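Side-chain contact in defensin (Pachyrhizus erosus, PDB 3PSM), which probably acts as a small, disulfide-rich antifungal protein of plant defence and assembles as a dimer in the crystal: residues A[5-10]-A[21-26]. Sequence-based numbering, arbitrary orientation.
Sequences NLADTF and DDHCKN
His23 presents one imidazole face to Phe10, whose CB lies over the centre of the imidazole, 4.1 Å from its centroid and only 2° off the normal. This CH-pi contact lies where the loop leaving strand 2-6 of the cysteine-stabilised alpha-beta fold passes beside helix 17-27, a helix tied to strand 41-46 by the Cys20–Cys41 and Cys24–Cys43 disulfides. The Phe10 ring turns its edge toward the imidazole face, planes at 87°, in an offset edge-to-face pair with centroids 5.8 Å apart; the offset is to the CB side, where CD1 of Phe10 lies 3.8 Å from CB of His23. With CG anti to the backbone N, chi1 174° carries the imidazole out from the helix into the bend formed by residues 7-10. There the methyl group of Ala7 approaches obliquely, its CB 3.7 Å from CD2 of His23. No hydrogen bond joins the two segments directly; instead Glu28 OE2 is hydrogen-bonded to both NE2 of His23 and the backbone N of Asp8, bridging ring and loop and probably fixing the ring's rotation. The Thr9 hydroxyl comes in at the imidazole edge, in the ring plane, with OG1 3.3 Å from CE1 of His23.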
ATOM      1  N   ASN A   5       0.711 -16.338   0.761  1.00 12.43           N
ATOM      2  CA  ASN A   5       0.272 -16.966   2.003  1.00 12.28           C
ATOM      3  C   ASN A   5      -0.257 -15.921   2.945  1.00 10.74           C
ATOM      4  O   ASN A   5      -0.054 -14.699   2.748  1.00 11.36           O
ATOM      5  CB  ASN A   5       1.411 -17.739   2.644  1.00 14.41           C
ATOM      6  CG  ASN A   5       1.600 -19.035   1.856  1.00 18.43           C
ATOM      7  OD1 ASN A   5       0.892 -20.010   2.089  1.00 20.53           O
ATOM      8  ND2 ASN A   5       2.441 -19.111   0.846  1.00 21.19           N
ATOM      9  N   LEU A   6      -0.984 -16.360   3.963  1.00 11.35           N
ATOM     10  CA  LEU A   6      -1.539 -15.421   4.936  1.00 10.99           C
ATOM     11  C   LEU A   6      -0.454 -14.582   5.576  1.00 10.48           C
ATOM     12  O   LEU A   6       0.648 -15.040   5.884  1.00 12.51           O
ATOM     13  CB  LEU A   6      -2.296 -16.181   6.045  1.00 12.15           C
ATOM     14  CG  LEU A   6      -3.629 -16.725   5.600  1.00 13.46           C
ATOM     15  CD1 LEU A   6      -4.142 -17.667   6.712  1.00 17.02           C
ATOM     16  CD2 LEU A   6      -4.671 -15.653   5.332  1.00 13.90           C
ATOM     17  N   ALA A   7      -0.772 -13.325   5.841  1.00 10.46           N
ATOM     18  CA  ALA A   7       0.052 -12.486   6.687  1.00 11.00           C
ATOM     19  C   ALA A   7       0.261 -13.177   8.028  1.00 11.41           C
ATOM     20  O   ALA A   7      -0.652 -13.877   8.512  1.00 14.10           O
ATOM     21  CB  ALA A   7      -0.598 -11.130   6.838  1.00 11.24           C
ATOM     22  N   ASP A   8       1.356 -12.901   8.664  1.00 14.23           N
ATOM     23  CA  ASP A   8       1.622 -13.480   9.948  1.00 14.08           C
ATOM     24  C   ASP A   8       0.889 -12.788  11.097  1.00 12.52           C
ATOM     25  O   ASP A   8       0.390 -13.471  11.991  1.00 15.16           O
ATOM     26  CB  ASP A   8       3.164 -13.455  10.209  1.00 18.16           C
ATOM     27  CG  ASP A   8       3.946 -14.553   9.498  1.00 24.92           C
ATOM     28  OD1 ASP A   8       3.369 -15.548   9.008  1.00 26.44           O
ATOM     29  OD2 ASP A   8       5.196 -14.422   9.444  1.00 38.70           O
ATOM     30  N   THR A   9       0.819 -11.460  11.098  1.00 11.90           N
ATOM     31  CA  THR A   9       0.384 -10.694  12.270  1.00 13.25           C
ATOM     32  C   THR A   9      -0.580  -9.588  11.923  1.00 12.47           C
ATOM     33  O   THR A   9      -0.780  -8.691  12.691  1.00 17.82           O
ATOM     34  CB  THR A   9       1.623 -10.122  13.015  1.00 15.34           C
ATOM     35  OG1 THR A   9       2.398  -9.369  12.063  1.00 19.05           O
ATOM     36  CG2 THR A   9       2.469 -11.265  13.560  1.00 15.49           C
ATOM     37  N   PHE A  10      -1.217  -9.637  10.779  1.00 11.24           N
ATOM     38  CA  PHE A  10      -2.260  -8.651  10.446  1.00 10.42           C
ATOM     39  C   PHE A  10      -3.423  -8.803  11.419  1.00 10.94           C
ATOM     40  O   PHE A  10      -3.900  -9.920  11.614  1.00 12.89           O
ATOM     41  CB  PHE A  10      -2.671  -8.860   9.003  1.00 10.42           C
ATOM     42  CG  PHE A  10      -3.728  -7.863   8.505  1.00  9.62           C
ATOM     43  CD1 PHE A  10      -3.353  -6.691   7.853  1.00 10.81           C
ATOM     44  CD2 PHE A  10      -5.067  -8.096   8.672  1.00 10.25           C
ATOM     45  CE1 PHE A  10      -4.292  -5.819   7.369  1.00 11.41           C
ATOM     46  CE2 PHE A  10      -6.023  -7.193   8.166  1.00 10.94           C
ATOM     47  CZ  PHE A  10      -5.622  -6.067   7.520  1.00 11.57           C
ATOM     48  N   ASP A  21      -1.664  -4.394   1.947  1.00  7.78           N
ATOM     49  CA  ASP A  21      -0.430  -4.086   1.209  1.00  7.83           C
ATOM     50  C   ASP A  21       0.563  -3.359   2.091  1.00  7.73           C
ATOM     51  O   ASP A  21       1.763  -3.644   2.071  1.00  8.37           O
ATOM     52  CB  ASP A  21      -0.790  -3.281  -0.032  1.00  8.37           C
ATOM     53  CG  ASP A  21       0.250  -3.277  -1.120  1.00  8.38           C
ATOM     54  OD1 ASP A  21       0.932  -4.300  -1.307  1.00  9.39           O
ATOM     55  OD2 ASP A  21       0.366  -2.226  -1.799  1.00 10.17           O
ATOM     56  N   ASP A  22       0.078  -2.418   2.906  1.00  7.95           N
ATOM     57  CA  ASP A  22       0.907  -1.720   3.874  1.00  8.54           C
ATOM     58  C   ASP A  22       1.566  -2.714   4.819  1.00  8.20           C
ATOM     59  O   ASP A  22       2.779  -2.750   5.003  1.00  8.99           O
ATOM     60  CB  ASP A  22       0.034  -0.703   4.623  1.00  9.69           C
ATOM     61  CG  ASP A  22       0.641  -0.021   5.814  1.00 10.74           C
ATOM     62  OD1 ASP A  22       1.882   0.020   5.913  1.00 11.35           O
ATOM     63  OD2 ASP A  22      -0.134   0.437   6.695  1.00 16.22           O
ATOM     64  N   HIS A  23       0.731  -3.574   5.452  1.00  8.47           N
ATOM     65  CA  HIS A  23       1.271  -4.575   6.352  1.00  8.71           C
ATOM     66  C   HIS A  23       2.344  -5.419   5.675  1.00  8.68           C
ATOM     67  O   HIS A  23       3.448  -5.647   6.203  1.00  9.67           O
ATOM     68  CB  HIS A  23       0.118  -5.463   6.881  1.00  9.20           C
ATOM     69  CG  HIS A  23       0.664  -6.615   7.703  1.00 10.41           C
ATOM     70  ND1 HIS A  23       0.836  -6.491   9.075  1.00 11.99           N
ATOM     71  CD2 HIS A  23       1.079  -7.844   7.295  1.00 11.54           C
ATOM     72  CE1 HIS A  23       1.378  -7.635   9.463  1.00 12.72           C
ATOM     73  NE2 HIS A  23       1.548  -8.441   8.436  1.00 13.10           N
ATOM     74  N   CYS A  24       2.003  -5.992   4.524  1.00  8.18           N
ATOM     75  CA  CYS A  24       2.912  -6.934   3.864  1.00  8.51           C
ATOM     76  C   CYS A  24       4.213  -6.261   3.450  1.00  8.57           C
ATOM     77  O   CYS A  24       5.276  -6.825   3.625  1.00 10.28           O
ATOM     78  CB  CYS A  24       2.227  -7.577   2.669  1.00  8.72           C
ATOM     79  SG  CYS A  24       0.834  -8.651   3.162  1.00  8.61           S
ATOM     80  N   LYS A  25       4.129  -5.035   2.889  1.00  8.60           N
ATOM     81  CA  LYS A  25       5.327  -4.321   2.446  1.00  9.09           C
ATOM     82  C   LYS A  25       6.148  -3.821   3.622  1.00  9.53           C
ATOM     83  O   LYS A  25       7.389  -3.870   3.585  1.00 12.11           O
ATOM     84  CB  LYS A  25       4.945  -3.158   1.537  1.00  9.02           C
ATOM     85  CG  LYS A  25       4.493  -3.556   0.169  1.00  9.01           C
ATOM     86  CD  LYS A  25       3.940  -2.411  -0.652  1.00  9.68           C
ATOM     87  CE  LYS A  25       3.779  -2.800  -2.125  1.00 11.96           C
ATOM     88  NZ  LYS A  25       2.936  -1.892  -2.884  1.00 11.64           N
ATOM     89  N   ASN A  26       5.495  -3.252   4.617  1.00  9.83           N
ATOM     90  CA  ASN A  26       6.174  -2.447   5.645  1.00 10.14           C
ATOM     91  C   ASN A  26       6.385  -3.131   6.946  1.00 11.22           C
ATOM     92  O   ASN A  26       7.290  -2.707   7.698  1.00 16.03           O
ATOM     93  CB  ASN A  26       5.400  -1.132   5.845  1.00 10.56           C
ATOM     94  CG  ASN A  26       5.363  -0.348   4.564  1.00 10.52           C
ATOM     95  OD1 ASN A  26       6.424  -0.189   3.903  1.00 12.74           O
ATOM     96  ND2 ASN A  26       4.212   0.154   4.193  1.00 10.64           N
TER